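Local coordinates for protein walker-type atpase (Pyrococcus abyssi, PDB 2QEN) that probably binds and hydrolyses ATP, and holds ADP in a P-loop in this crystal form, though its cellular role is unknown, at residues 38-43 and 170-175; 243-248 and 257-262. The protein carries 1 engineered substitution. All coordinates share one frame; numbering follows the deposited sequence.

Interaction 1 of 2, residues 38-43 and 170-175; sequences GIRRVG and TGSEVG. With ADP (adenosine-5'-diphosphate), chain C.
S172 and R40 meet where the P-loop (Walker A motif) crosses the carboxyl end of strand 165-171 in the central parallel sheet of this ATPase. The hydroxyl of S172 lies alongside the R40 backbone, with OG 3.6 Å from R40 CA. Its first torsion, -60°, carries OG beside its own backbone N and anti to the carbonyl carbon. OG is not used on R40, however: it is hydrogen-bonded to E136 and to K44 NZ, so the serine joins E136, a residue known to bind magnesium in this protein though not coordinating the ion in this model, to the ADP-binding K44. This placement is consistent with the sensor 1 region of AAA+-like ATPases. The backbones meet through a nearly straight CA-H...O contact, S172 CA to G38 O at 3.1 Å (166° at H). G38 O also accepts from K44 NZ, so the lysine is gripped by both segments. On the far side of G38 from the nucleotide, V174 CG2 comes to 3.8 Å from G38 N, giving the loop's start an apolar neighbour.

R40 runs past the serine and the beta-phosphate, its CD beside both. R40 CB packs 4.0 Å from S172 OG; with CG anti to the backbone N (chi1 170°) and the chain bent at chi2, CD passes 3.9 Å from ADP O3B. Its CG also lies over one face of the R41 guanidinium, 3.4 Å above the plane and offset toward the rim; R41 NH2 pairs with E273. Neither arginine uses its side chain on the phosphates here. Backbone amides do that work: the type II turn from I39 to V42 directs R41 N at ADP O3B (2.8 Å), and at G43, whose backbone angles leave no place for a CB, N donates to ADP O1B.

Interaction 2 of 2, residues 243-248 and 257-262; sequences VVFGVE and RAMKRT
Helix segments 243-248 and 257-262 cross at 134° with their axes 8.4 Å apart, and E248 CA comes within 4.8 Å of A258 CA near the closed end of an alpha-helical hairpin. T262 touches V244, F245 and E248. Its OG1 rests 3.2 Å from F245 CA and meets the F245 ring at its edge, near the ring plane. That hydroxyl is satisfied within its own helix: it donates to A258 O (2.6 Å), which also accepts from T262 N on the opposite face of the carbonyl plane. The methyl branch goes another way, T262 CG2 touching V244 CG1 at 3.8 Å.

The F245 ring reaches the second helix through CE1, 3.9 Å from A258 CB. M259 crosses it at about a right angle, its sulfur 5.1 Å from the F245 ring centroid and oblique to the ring, a Met-aromatic contact; L212, A231 and L235 of helices 205-217 and 225-235 also touch the ring.

At the other side the E248 chain bends at chi2 (-53°), bringing its carboxylate to R261. OE1 lies over one face of the guanidinium, well out of its plane, 3.4 Å from R261 NH1; no N-H points at it, so this salt bridge rests on charge alone. An alanine in place of E248 would probably deprive R261 of this nearby carboxylate, leaving a gap beside R261 CB and the guanidinium freer to turn. The chemistry therefore implies two kinds of hold: a close, largely apolar fit round F245, with the T262 hydroxyl at its edge, and a charge attraction between E248 and the exposed R261 that depends little on bond direction.

Interaction 1 comes first along the chain and closes before interaction 2 opens; their centres lie 23 Å apart, and their nearest atoms, about 8 Å apart, do not touch. Interaction 1 is at the heart of the chain, joining the loop after strand 33-37 to the end of strand 165-171 and the start of helix 174-181; the two strands are adjacent in the five-stranded parallel sheet. Interaction 2 lies outside that sheet, pairing helix 239-252 with helix 255-280. ADP spans the interval: 38-43 binds its phosphates, while V243 touches it from the helical side. E273 salt-bridges the R41 side chain, so helix 255-280 also contacts the phosphate-binding loop.

Interaction 1 of 2, residues 38-43 and 170-175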
loop_
_atom_site.group_PDB
_atom_site.type_symbol
_atom_site.label_atom_id
_atom_site.label_comp_id
_atom_site.label_asym_id
_atom_site.label_seq_id
_atom_site.Cartn_x
_atom_site.Cartn_y
_atom_site.Cartn_z
ATOM N N GLY A 38 -3.764 2.251 4.528
ATOM C CA GLY A 38 -2.737 2.675 5.474
ATOM C C GLY A 38 -1.531 3.315 4.805
ATOM O O GLY A 38 -1.390 3.291 3.582
ATOM N N ILE A 39 -0.666 3.886 5.632
ATOM C CA ILE A 39 0.598 4.522 5.229
ATOM C C ILE A 39 1.505 3.560 4.447
ATOM O O ILE A 39 1.473 2.343 4.661
ATOM C CB ILE A 39 1.344 5.026 6.516
ATOM C CG1 ILE A 39 0.441 5.937 7.356
ATOM C CG2 ILE A 39 2.655 5.736 6.219
ATOM C CD1 ILE A 39 -0.211 7.052 6.616
ATOM N N ARG A 40 2.300 4.101 3.528
ATOM C CA ARG A 40 3.310 3.311 2.830
ATOM C C ARG A 40 4.293 2.693 3.837
ATOM O O ARG A 40 4.750 3.377 4.749
ATOM C CB ARG A 40 4.069 4.199 1.842
ATOM C CG ARG A 40 5.301 3.553 1.233
ATOM C CD ARG A 40 5.028 2.936 -0.122
ATOM N NE ARG A 40 5.156 3.943 -1.173
ATOM C CZ ARG A 40 6.068 3.927 -2.141
ATOM N NH1 ARG A 40 6.960 2.941 -2.219
ATOM N NH2 ARG A 40 6.079 4.902 -3.045
ATOM N N ARG A 41 4.581 1.400 3.655
ATOM C CA ARG A 41 5.536 0.605 4.461
ATOM C C ARG A 41 4.963 0.091 5.771
ATOM O O ARG A 41 5.686 -0.505 6.568
ATOM C CB ARG A 41 6.845 1.350 4.742
ATOM C CG ARG A 41 7.720 1.559 3.538
ATOM C CD ARG A 41 8.574 2.794 3.715
ATOM N NE ARG A 41 9.221 3.142 2.452
ATOM C CZ ARG A 41 9.026 4.273 1.781
ATOM N NH1 ARG A 41 8.223 5.240 2.255
ATOM N NH2 ARG A 41 9.665 4.447 0.634
ATOM N N VAL A 42 3.676 0.333 5.990
ATOM C CA VAL A 42 3.006 -0.095 7.213
ATOM C C VAL A 42 2.787 -1.614 7.262
ATOM O O VAL A 42 2.587 -2.181 8.334
ATOM C CB VAL A 42 1.662 0.672 7.408
ATOM C CG1 VAL A 42 0.518 0.082 6.517
ATOM C CG2 VAL A 42 1.289 0.732 8.872
ATOM N N GLY A 43 2.798 -2.257 6.096
ATOM C CA GLY A 43 2.670 -3.709 6.001
ATOM C C GLY A 43 1.464 -4.275 5.253
ATOM O O GLY A 43 1.103 -5.430 5.485
ATOM N N THR A 170 -6.084 -2.115 -2.402
ATOM C CA THR A 170 -5.225 -1.538 -1.392
ATOM C C THR A 170 -4.752 -0.184 -1.906
ATOM O O THR A 170 -4.744 0.068 -3.123
ATOM C CB THR A 170 -3.985 -2.420 -1.043
ATOM O OG1 THR A 170 -2.879 -2.037 -1.867
ATOM C CG2 THR A 170 -4.281 -3.927 -1.203
ATOM N N GLY A 171 -4.361 0.670 -0.972
ATOM C CA GLY A 171 -3.798 1.974 -1.290
ATOM C C GLY A 171 -3.025 2.554 -0.122
ATOM O O GLY A 171 -3.507 2.566 1.019
ATOM N N SER A 172 -1.808 3.002 -0.412
ATOM C CA SER A 172 -1.037 3.833 0.509
ATOM C C SER A 172 -1.474 5.296 0.397
ATOM O O SER A 172 -1.424 6.035 1.380
ATOM C CB SER A 172 0.460 3.709 0.225
ATOM O OG SER A 172 0.899 2.359 0.369
ATOM N N GLU A 173 -1.887 5.704 -0.805
ATOM C CA GLU A 173 -2.410 7.045 -1.046
ATOM C C GLU A 173 -3.922 6.948 -0.892
ATOM O O GLU A 173 -4.662 6.916 -1.874
ATOM C CB GLU A 173 -2.008 7.555 -2.439
ATOM C CG GLU A 173 -0.476 7.497 -2.719
ATOM C CD GLU A 173 -0.105 7.909 -4.144
ATOM O OE1 GLU A 173 -0.454 7.166 -5.096
ATOM O OE2 GLU A 173 0.547 8.968 -4.320
ATOM N N VAL A 174 -4.356 6.864 0.364
ATOM C CA VAL A 174 -5.745 6.588 0.722
ATOM C C VAL A 174 -6.758 7.571 0.111
ATOM O O VAL A 174 -7.782 7.162 -0.448
ATOM C CB VAL A 174 -5.923 6.498 2.261
ATOM C CG1 VAL A 174 -7.399 6.221 2.617
ATOM C CG2 VAL A 174 -5.035 5.401 2.838
ATOM N N GLY A 175 -6.466 8.858 0.207
ATOM C CA GLY A 175 -7.344 9.883 -0.342
ATOM C C GLY A 175 -7.482 9.758 -1.845
ATOM O O GLY A 175 -8.534 10.051 -2.394
HETATM P PB ADP C . 3.051 -1.518 2.280
HETATM O O1B ADP C . 2.065 -1.171 3.369
HETATM O O2B ADP C . 2.477 -2.499 1.282
HETATM O O3B ADP C . 3.730 -0.350 1.615
HETATM P PA ADP C . 4.879 -3.763 2.881
HETATM O O1A ADP C . 3.877 -4.859 3.133
HETATM O O2A ADP C . 5.731 -3.790 1.651
HETATM O O3A ADP C . 4.221 -2.281 3.078
HETATM O "O5'" ADP C . 5.826 -3.767 4.192
HETATM C "C5'" ADP C . 7.096 -3.111 4.243
HETATM C "C4'" ADP C . 8.132 -4.120 4.755
HETATM O "O4'" ADP C . 8.042 -4.253 6.186
HETATM C "C3'" ADP C . 7.962 -5.549 4.239
HETATM O "O3'" ADP C . 8.723 -5.803 3.065
HETATM C "C2'" ADP C . 8.525 -6.386 5.342
HETATM O "O2'" ADP C . 9.933 -6.168 5.304
HETATM C "C1'" ADP C . 8.136 -5.627 6.574
HETATM N N9 ADP C . 6.871 -5.994 7.251
HETATM C C8 ADP C . 5.692 -5.369 7.079
HETATM N N7 ADP C . 4.742 -5.878 7.899
HETATM C C5 ADP C . 5.319 -6.857 8.620
HETATM C C6 ADP C . 4.891 -7.806 9.668
HETATM N N6 ADP C . 3.618 -7.809 10.125
HETATM N N1 ADP C . 5.817 -8.668 10.159
HETATM C C2 ADP C . 7.075 -8.684 9.707
HETATM N N3 ADP C . 7.545 -7.835 8.773
HETATM C C4 ADP C . 6.730 -6.921 8.196
#

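Interaction 2 of 2, residues 243-248 and 257-262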
loop_
_atom_site.group_PDB
_atom_site.type_symbol
_atom_site.label_atom_id
_atom_site.label_comp_id
_atom_site.label_asym_id
_atom_site.label_seq_id
_atom_site.Cartn_x
_atom_site.Cartn_y
_atom_site.Cartn_z
ATOM N N VAL A 243 12.483 -3.569 10.233
ATOM C CA VAL A 243 13.202 -4.658 9.547
ATOM C C VAL A 243 14.561 -4.223 8.969
ATOM O O VAL A 243 15.540 -4.944 9.119
ATOM C CB VAL A 243 12.334 -5.371 8.463
ATOM C CG1 VAL A 243 13.183 -6.351 7.622
ATOM C CG2 VAL A 243 11.182 -6.132 9.109
ATOM N N VAL A 244 14.623 -3.070 8.311
ATOM C CA VAL A 244 15.898 -2.520 7.805
ATOM C C VAL A 244 16.901 -2.353 8.954
ATOM O O VAL A 244 18.070 -2.719 8.820
ATOM C CB VAL A 244 15.717 -1.134 7.090
ATOM C CG1 VAL A 244 17.079 -0.480 6.809
ATOM C CG2 VAL A 244 14.879 -1.273 5.788
ATOM N N PHE A 245 16.441 -1.787 10.065
ATOM C CA PHE A 245 17.264 -1.646 11.273
ATOM C C PHE A 245 17.761 -3.004 11.805
ATOM O O PHE A 245 18.943 -3.158 12.103
ATOM C CB PHE A 245 16.509 -0.882 12.366
ATOM C CG PHE A 245 17.264 -0.810 13.669
ATOM C CD1 PHE A 245 18.325 0.101 13.823
ATOM C CD2 PHE A 245 16.940 -1.674 14.728
ATOM C CE1 PHE A 245 19.055 0.141 15.006
ATOM C CE2 PHE A 245 17.678 -1.652 15.906
ATOM C CZ PHE A 245 18.718 -0.739 16.063
ATOM N N GLY A 246 16.854 -3.978 11.918
ATOM C CA GLY A 246 17.196 -5.310 12.409
ATOM C C GLY A 246 18.290 -5.958 11.568
ATOM O O GLY A 246 19.277 -6.417 12.098
ATOM N N VAL A 247 18.100 -5.966 10.251
ATOM C CA VAL A 247 19.137 -6.357 9.283
ATOM C C VAL A 247 20.474 -5.618 9.482
ATOM O O VAL A 247 21.520 -6.255 9.587
ATOM C CB VAL A 247 18.613 -6.184 7.813
ATOM C CG1 VAL A 247 19.726 -6.419 6.764
ATOM C CG2 VAL A 247 17.422 -7.148 7.553
ATOM N N GLU A 248 20.447 -4.287 9.527
ATOM C CA GLU A 248 21.686 -3.489 9.684
ATOM C C GLU A 248 22.397 -3.757 11.006
ATOM O O GLU A 248 23.617 -3.762 11.061
ATOM C CB GLU A 248 21.411 -1.986 9.511
ATOM C CG GLU A 248 21.074 -1.553 8.076
ATOM C CD GLU A 248 22.121 -2.019 7.061
ATOM O OE1 GLU A 248 23.302 -2.150 7.442
ATOM O OE2 GLU A 248 21.769 -2.272 5.881
ATOM N N ARG A 257 25.982 2.577 14.352
ATOM C CA ARG A 257 26.233 2.228 12.947
ATOM C C ARG A 257 25.026 1.594 12.255
ATOM O O ARG A 257 24.750 1.901 11.097
ATOM C CB ARG A 257 27.467 1.321 12.803
ATOM C CG ARG A 257 28.767 2.074 12.846
ATOM C CD ARG A 257 29.958 1.166 12.545
ATOM N NE ARG A 257 29.983 -0.022 13.399
ATOM C CZ ARG A 257 30.530 -0.074 14.610
ATOM N NH1 ARG A 257 31.136 0.984 15.131
ATOM N NH2 ARG A 257 30.497 -1.212 15.291
ATOM N N ALA A 258 24.297 0.730 12.961
ATOM C CA ALA A 258 23.030 0.192 12.426
ATOM C C ALA A 258 21.995 1.283 12.131
ATOM O O ALA A 258 21.305 1.240 11.106
ATOM C CB ALA A 258 22.442 -0.828 13.364
ATOM N N MET A 259 21.855 2.246 13.030
ATOM C CA MET A 259 20.896 3.332 12.805
ATOM C C MET A 259 21.364 4.293 11.703
ATOM O O MET A 259 20.551 4.784 10.924
ATOM C CB MET A 259 20.637 4.105 14.103
ATOM C CG MET A 259 19.428 5.055 14.063
ATOM S SD MET A 259 17.825 4.215 13.826
ATOM C CE MET A 259 17.614 4.430 12.093
ATOM N N LYS A 260 22.667 4.564 11.653
ATOM C CA LYS A 260 23.238 5.415 10.619
ATOM C C LYS A 260 22.921 4.824 9.238
ATOM O O LYS A 260 22.423 5.517 8.366
ATOM C CB LYS A 260 24.754 5.554 10.822
ATOM C CG LYS A 260 25.299 6.957 10.604
ATOM C CD LYS A 260 26.811 7.033 10.785
ATOM C CE LYS A 260 27.569 6.809 9.469
ATOM N NZ LYS A 260 28.961 7.410 9.478
ATOM N N ARG A 261 23.186 3.529 9.072
ATOM C CA ARG A 261 22.888 2.789 7.848
ATOM C C ARG A 261 21.388 2.692 7.540
ATOM O O ARG A 261 20.993 2.762 6.382
ATOM C CB ARG A 261 23.496 1.381 7.901
ATOM C CG ARG A 261 25.011 1.346 8.049
ATOM C CD ARG A 261 25.695 1.741 6.761
ATOM N NE ARG A 261 26.348 0.629 6.062
ATOM C CZ ARG A 261 25.739 -0.211 5.227
ATOM N NH1 ARG A 261 24.435 -0.111 4.980
ATOM N NH2 ARG A 261 26.439 -1.168 4.643
ATOM N N THR A 262 20.561 2.513 8.564
ATOM C CA THR A 262 19.105 2.511 8.381
ATOM C C THR A 262 18.653 3.842 7.779
ATOM O O THR A 262 17.899 3.854 6.818
ATOM C CB THR A 262 18.362 2.211 9.712
ATOM O OG1 THR A 262 18.824 0.962 10.224
ATOM C CG2 THR A 262 16.848 2.130 9.528
#